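Local coordinates for YfkN protein (Bacillus subtilis subsp. subtilis, PDB 3GVE) that belongs to the calcineurin-like phosphoesterase family and binds a manganese and a magnesium ion in neighbouring sites that share a ligand, at residues I20-M25 / H90-V95; N69-Y74 / N326-T331. All coordinates share one frame; numbering follows the deposited sequence.

Contact 1 of 2, residues I20-M25 / H90-V95; sequences IHANMM and HPIISV. With MN (manganese (II) ion), chain C.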
loop_
_atom_site.group_PDB
_atom_site.type_symbol
_atom_site.label_atom_id
_atom_site.label_comp_id
_atom_site.label_asym_id
_atom_site.label_seq_id
_atom_site.Cartn_x
_atom_site.Cartn_y
_atom_site.Cartn_z
ATOM N N ILE A 20 -5.719 4.483 -9.447
ATOM C CA ILE A 20 -6.919 4.472 -8.593
ATOM C C ILE A 20 -6.920 3.197 -7.752
ATOM O O ILE A 20 -7.373 3.216 -6.601
ATOM C CB ILE A 20 -8.194 4.600 -9.484
ATOM C CG1 ILE A 20 -8.319 5.994 -10.026
ATOM C CG2 ILE A 20 -9.421 4.253 -8.681
ATOM C CD1 ILE A 20 -8.513 7.017 -9.164
ATOM N N HIS A 21 -6.425 2.115 -8.323
ATOM C CA HIS A 21 -6.191 0.838 -7.654
ATOM C C HIS A 21 -7.483 0.314 -7.006
ATOM O O HIS A 21 -7.501 -0.127 -5.865
ATOM C CB HIS A 21 -5.027 0.955 -6.646
ATOM C CG HIS A 21 -3.673 0.856 -7.282
ATOM N ND1 HIS A 21 -3.206 -0.308 -7.842
ATOM C CD2 HIS A 21 -2.699 1.779 -7.466
ATOM C CE1 HIS A 21 -1.997 -0.102 -8.332
ATOM N NE2 HIS A 21 -1.666 1.157 -8.126
ATOM N N ALA A 22 -8.564 0.389 -7.775
ATOM C CA ALA A 22 -9.877 -0.195 -7.409
ATOM C C ALA A 22 -10.559 0.482 -6.224
ATOM O O ALA A 22 -11.552 -0.001 -5.712
ATOM C CB ALA A 22 -9.771 -1.717 -7.175
ATOM N N ASN A 23 -10.023 1.621 -5.816
ATOM C CA ASN A 23 -10.652 2.428 -4.767
ATOM C C ASN A 23 -11.800 3.278 -5.326
ATOM O O ASN A 23 -11.640 4.450 -5.618
ATOM C CB ASN A 23 -9.603 3.298 -4.050
ATOM C CG ASN A 23 -8.526 2.469 -3.362
ATOM O OD1 ASN A 23 -7.364 2.494 -3.736
ATOM N ND2 ASN A 23 -8.917 1.725 -2.383
HETATM N N MSE A 24 -12.956 2.637 -5.456
HETATM C CA MSE A 24 -14.184 3.266 -5.950
HETATM C C MSE A 24 -14.795 4.138 -4.862
HETATM O O MSE A 24 -15.008 5.315 -5.049
HETATM C CB MSE A 24 -15.186 2.196 -6.391
HETATM C CG MSE A 24 -14.682 1.378 -7.596
HETATM SE SE MSE A 24 -14.493 2.402 -9.234
HETATM C CE MSE A 24 -12.519 2.641 -9.190
HETATM N N MSE A 25 -15.075 3.516 -3.730
HETATM C CA MSE A 25 -15.578 4.224 -2.565
HETATM C C MSE A 25 -14.442 4.849 -1.761
HETATM O O MSE A 25 -13.297 4.442 -1.865
HETATM C CB MSE A 25 -16.371 3.273 -1.679
HETATM C CG MSE A 25 -17.631 2.739 -2.331
HETATM SE SE MSE A 25 -18.981 4.131 -2.656
HETATM C CE MSE A 25 -19.802 4.083 -0.880
ATOM N N HIS A 90 -17.179 -5.388 -16.049
ATOM C CA HIS A 90 -16.411 -5.275 -14.808
ATOM C C HIS A 90 -17.004 -4.093 -14.021
ATOM O O HIS A 90 -17.148 -3.022 -14.560
ATOM C CB HIS A 90 -14.941 -5.013 -15.141
ATOM C CG HIS A 90 -14.020 -5.156 -13.969
ATOM N ND1 HIS A 90 -14.171 -4.424 -12.812
ATOM C CD2 HIS A 90 -12.951 -5.959 -13.771
ATOM C CE1 HIS A 90 -13.229 -4.762 -11.957
ATOM N NE2 HIS A 90 -12.471 -5.686 -12.515
ATOM N N PRO A 91 -17.328 -4.290 -12.744
ATOM C CA PRO A 91 -17.951 -3.218 -11.951
ATOM C C PRO A 91 -17.139 -1.916 -11.916
ATOM O O PRO A 91 -17.722 -0.858 -11.890
ATOM C CB PRO A 91 -18.060 -3.843 -10.557
ATOM C CG PRO A 91 -18.235 -5.265 -10.834
ATOM C CD PRO A 91 -17.317 -5.558 -11.994
ATOM N N ILE A 92 -15.814 -2.000 -11.934
ATOM C CA ILE A 92 -15.007 -0.784 -11.991
ATOM C C ILE A 92 -15.222 -0.054 -13.332
ATOM O O ILE A 92 -15.386 1.156 -13.383
ATOM C CB ILE A 92 -13.527 -1.085 -11.739
ATOM C CG1 ILE A 92 -13.341 -1.466 -10.267
ATOM C CG2 ILE A 92 -12.662 0.113 -12.128
ATOM C CD1 ILE A 92 -11.952 -1.961 -9.933
ATOM N N ILE A 93 -15.229 -0.821 -14.411
ATOM C CA ILE A 93 -15.527 -0.280 -15.729
ATOM C C ILE A 93 -16.938 0.331 -15.796
ATOM O O ILE A 93 -17.125 1.355 -16.420
ATOM C CB ILE A 93 -15.296 -1.337 -16.839
ATOM C CG1 ILE A 93 -13.813 -1.779 -16.860
ATOM C CG2 ILE A 93 -15.743 -0.805 -18.222
ATOM C CD1 ILE A 93 -12.801 -0.630 -17.133
ATOM N N SER A 94 -17.919 -0.279 -15.133
ATOM C CA SER A 94 -19.267 0.367 -15.043
ATOM C C SER A 94 -19.209 1.741 -14.451
ATOM O O SER A 94 -19.935 2.627 -14.909
ATOM C CB SER A 94 -20.230 -0.478 -14.243
ATOM O OG SER A 94 -20.344 -1.787 -14.773
ATOM N N VAL A 95 -18.369 1.938 -13.436
ATOM C CA VAL A 95 -18.212 3.290 -12.864
ATOM C C VAL A 95 -17.618 4.273 -13.882
ATOM O O VAL A 95 -18.057 5.395 -14.058
ATOM C CB VAL A 95 -17.334 3.270 -11.578
ATOM C CG1 VAL A 95 -17.057 4.642 -11.081
ATOM C CG2 VAL A 95 -18.075 2.461 -10.467
HETATM MN MN MN C . 0.222 1.974 -9.003
HETATM O O HOH W 1 2.311 1.973 -9.700
HETATM O O HOH W 2 1.133 0.244 -7.899
#

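Contact 2 of 2, residues N69-Y74 / N326-T331; sequences NPLGEY and NTIQQT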
loop_
_atom_site.group_PDB
_atom_site.type_symbol
_atom_site.label_atom_id
_atom_site.label_comp_id
_atom_site.label_asym_id
_atom_site.label_seq_id
_atom_site.Cartn_x
_atom_site.Cartn_y
_atom_site.Cartn_z
ATOM N N ASN A 69 -7.192 -3.649 -4.248
ATOM C CA ASN A 69 -7.934 -3.815 -2.995
ATOM C C ASN A 69 -8.932 -4.975 -3.082
ATOM O O ASN A 69 -9.003 -5.623 -4.094
ATOM C CB ASN A 69 -8.560 -2.490 -2.523
ATOM C CG ASN A 69 -9.749 -2.033 -3.365
ATOM O OD1 ASN A 69 -10.213 -0.902 -3.240
ATOM N ND2 ASN A 69 -10.259 -2.907 -4.180
ATOM N N PRO A 70 -9.695 -5.247 -2.026
ATOM C CA PRO A 70 -10.625 -6.384 -2.075
ATOM C C PRO A 70 -11.781 -6.246 -3.074
ATOM O O PRO A 70 -12.326 -7.251 -3.456
ATOM C CB PRO A 70 -11.127 -6.479 -0.627
ATOM C CG PRO A 70 -9.954 -6.021 0.160
ATOM C CD PRO A 70 -9.404 -4.858 -0.633
ATOM N N LEU A 71 -12.122 -5.037 -3.501
ATOM C CA LEU A 71 -13.142 -4.873 -4.533
ATOM C C LEU A 71 -12.640 -5.426 -5.870
ATOM O O LEU A 71 -13.364 -6.104 -6.568
ATOM C CB LEU A 71 -13.578 -3.409 -4.657
ATOM C CG LEU A 71 -14.720 -3.191 -5.651
ATOM C CD1 LEU A 71 -15.688 -2.110 -5.176
ATOM C CD2 LEU A 71 -14.220 -2.916 -7.058
ATOM N N GLY A 72 -11.379 -5.166 -6.188
ATOM C CA GLY A 72 -10.773 -5.737 -7.376
ATOM C C GLY A 72 -10.698 -7.253 -7.295
ATOM O O GLY A 72 -10.892 -7.939 -8.282
ATOM N N GLU A 73 -10.403 -7.761 -6.100
ATOM C CA GLU A 73 -10.364 -9.209 -5.844
ATOM C C GLU A 73 -11.751 -9.821 -5.997
ATOM O O GLU A 73 -11.912 -10.869 -6.572
ATOM C CB GLU A 73 -9.918 -9.493 -4.413
ATOM C CG GLU A 73 -8.491 -9.288 -4.132
ATOM C CD GLU A 73 -8.203 -9.372 -2.625
ATOM O OE1 GLU A 73 -7.167 -8.844 -2.224
ATOM O OE2 GLU A 73 -9.020 -9.933 -1.845
ATOM N N TYR A 74 -12.750 -9.139 -5.464
ATOM C CA TYR A 74 -14.115 -9.615 -5.575
ATOM C C TYR A 74 -14.492 -9.817 -7.054
ATOM O O TYR A 74 -15.095 -10.805 -7.433
ATOM C CB TYR A 74 -15.097 -8.647 -4.880
ATOM C CG TYR A 74 -16.526 -9.078 -5.111
ATOM C CD1 TYR A 74 -17.105 -10.051 -4.316
ATOM C CD2 TYR A 74 -17.265 -8.576 -6.170
ATOM C CE1 TYR A 74 -18.375 -10.480 -4.538
ATOM C CE2 TYR A 74 -18.550 -9.011 -6.402
ATOM C CZ TYR A 74 -19.098 -9.955 -5.580
ATOM O OH TYR A 74 -20.380 -10.403 -5.800
ATOM N N ASN A 326 -23.964 5.219 -6.569
ATOM C CA ASN A 326 -25.093 4.470 -7.098
ATOM C C ASN A 326 -24.641 3.318 -7.999
ATOM O O ASN A 326 -25.189 2.240 -7.975
ATOM C CB ASN A 326 -26.047 5.390 -7.875
ATOM C CG ASN A 326 -26.881 6.285 -6.969
ATOM O OD1 ASN A 326 -26.905 6.107 -5.767
ATOM N ND2 ASN A 326 -27.548 7.254 -7.555
ATOM N N THR A 327 -23.620 3.572 -8.798
ATOM C CA THR A 327 -23.155 2.589 -9.750
ATOM C C THR A 327 -22.464 1.408 -9.069
ATOM O O THR A 327 -22.703 0.280 -9.405
ATOM C CB THR A 327 -22.228 3.250 -10.789
ATOM O OG1 THR A 327 -22.937 4.317 -11.419
ATOM C CG2 THR A 327 -21.823 2.260 -11.858
ATOM N N ILE A 328 -21.625 1.697 -8.090
ATOM C CA ILE A 328 -20.809 0.667 -7.451
ATOM C C ILE A 328 -21.413 0.040 -6.188
ATOM O O ILE A 328 -20.911 -0.925 -5.710
ATOM C CB ILE A 328 -19.398 1.234 -7.105
ATOM C CG1 ILE A 328 -18.372 0.105 -6.975
ATOM C CG2 ILE A 328 -19.462 2.096 -5.836
ATOM C CD1 ILE A 328 -18.094 -0.635 -8.286
ATOM N N GLN A 329 -22.485 0.613 -5.661
ATOM C CA GLN A 329 -23.020 0.211 -4.357
ATOM C C GLN A 329 -23.181 -1.296 -4.155
ATOM O O GLN A 329 -22.722 -1.831 -3.166
ATOM C CB GLN A 329 -24.363 0.894 -4.091
ATOM C CG GLN A 329 -24.964 0.502 -2.775
ATOM C CD GLN A 329 -25.951 1.520 -2.315
ATOM O OE1 GLN A 329 -25.599 2.622 -1.984
ATOM N NE2 GLN A 329 -27.213 1.148 -2.318
ATOM N N GLN A 330 -23.837 -1.964 -5.093
ATOM C CA GLN A 330 -24.092 -3.404 -4.934
ATOM C C GLN A 330 -22.777 -4.178 -4.868
ATOM O O GLN A 330 -22.605 -5.045 -4.056
ATOM C CB GLN A 330 -24.985 -3.965 -6.043
ATOM C CG GLN A 330 -25.494 -5.383 -5.731
ATOM C CD GLN A 330 -26.135 -5.467 -4.344
ATOM O OE1 GLN A 330 -27.114 -4.788 -4.075
ATOM N NE2 GLN A 330 -25.550 -6.267 -3.453
ATOM N N THR A 331 -21.853 -3.832 -5.751
ATOM C CA THR A 331 -20.540 -4.475 -5.756
ATOM C C THR A 331 -19.784 -4.211 -4.453
ATOM O O THR A 331 -19.157 -5.081 -3.902
ATOM C CB THR A 331 -19.686 -3.972 -6.934
ATOM O OG1 THR A 331 -20.358 -4.254 -8.161
ATOM C CG2 THR A 331 -18.316 -4.653 -6.940
#

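Contact 1 of 2, residues I20-M25 / H90-V95
Met24, built as selenomethionine, lays its bent side chain against two residues of helix 91-98, Ile92 and Val95. Its SE sits over the branched end of Val95, 3.8 Å from CB and nearly as close to both methyls, with the two side chains sliding past each other in opposite directions. The terminal CE turns to the other neighbour and lies 3.9 Å from CG2 of Ile92, which Met24 crosses at about a right angle. The bends at chi2 (-66°) and chi3 (102°) fold the chain back, bringing SE and CE onto the helix together. Ile92 also reaches the turn with its other branch: CG1 lies beside the backbone N and chi2 is extended at 172°, which carries CD1 to 3.5 Å from the CB of Ala22. This small apolar patch is wholly buried, and Leu71 of helix 70-85 adds to it at Ile92.

Behind these contacts, local bonds help shape each backbone. Residues Ile20 to Asn23 make a type I' turn, closed by Asn23 N to Ile20 O at 3.2 Å. It sets Ala22 side-on to the helix, where Ile92 CD1 reaches its methyl, while the CB of His21 points away. On the helix side, His90 is the N-cap: its ND1 accepts from Ile92 N at 3.1 Å, with the donor close to the ring plane, capping the first turn.

The far side of the turn is the metal site. His21 NE2 binds manganese at 2.2 Å, alongside Asp19, Asp64, His251 and two waters, and ND1 is hydrogen-bonded to the carbonyl oxygen of Gln67, which restrains the ring against turning about its CB-CG bond. Asp19 and His21 form the Asp-X-His signature of metallophosphoesterases, here backed by the buried side chains of Ile92 and Val95.

Contact 2 of 2, residues N69-Y74 / N326-T331
Thr331 turns its methyl, not its hydroxyl, to helix 70-85, and Leu71 and Tyr74 meet it there. CG2 stands anti to the backbone N, and this places it 4.1 Å from CG and from CD1 of Leu71, the two side chains crossing at about a right angle. The same methyl comes within 4.1 Å of Tyr74 CD2, approaching that ring at a slant.

Leu71 is the longer arm. With CG anti to the backbone N (chi1 -176°), the branch runs out from its helix, and CD1 ends 3.9 Å from CG1 of Ile328. These two side chains reach toward each other tip to tip. Ile328 starts off to one side, and its CG1 branch, with CD1 beyond, closes the distance.

Such long reaches are needed because the axes of 70-74 and 326-331 pass 11.9 Å apart, at 72°, and the backbones do not come close. Helix 322-340 is also kinked here: the N atoms of Gln330 and Thr331 lack bonds to the preceding turn. The interface between the two segments is entirely apolar, while Glu73 OE2 is hydrogen-bonded to the hydroxyl of Tyr338, further along helix 322-340. Tyr74 has another aromatic neighbour as well, its ring stacking with that of Tyr78.

The arrangement is a steep helix-helix crossing made by side-chain ends. It joins helix 322-340, the last of the chain, to helix 70-85, which follows a few residues after the metal ligand Asp64 in the calcineurin-like phosphoesterase fold.

Overall arrangement
From the N terminus the chain passes residues 20-25, then 69-74, 90-95 and finally 326-331, so the two contacts cross rather than nest. Contact 1 closes a loop of 64 residues, bringing the start of helix 91-98 back to the turn after strand 9-17. Contact 2 spans 251 residues, including all of the eight-stranded sheet and strands 286-297 and 300-312 of the other, and draws the last helix onto helix 70-85. Their centres lie 7 Å apart. Ile328 touches Val95, and Pro91 CB comes within 3.3 Å of Thr331 OG1. Helices 70-85, 91-98 and 322-340 thus pack against one another beside the loop that carries His21.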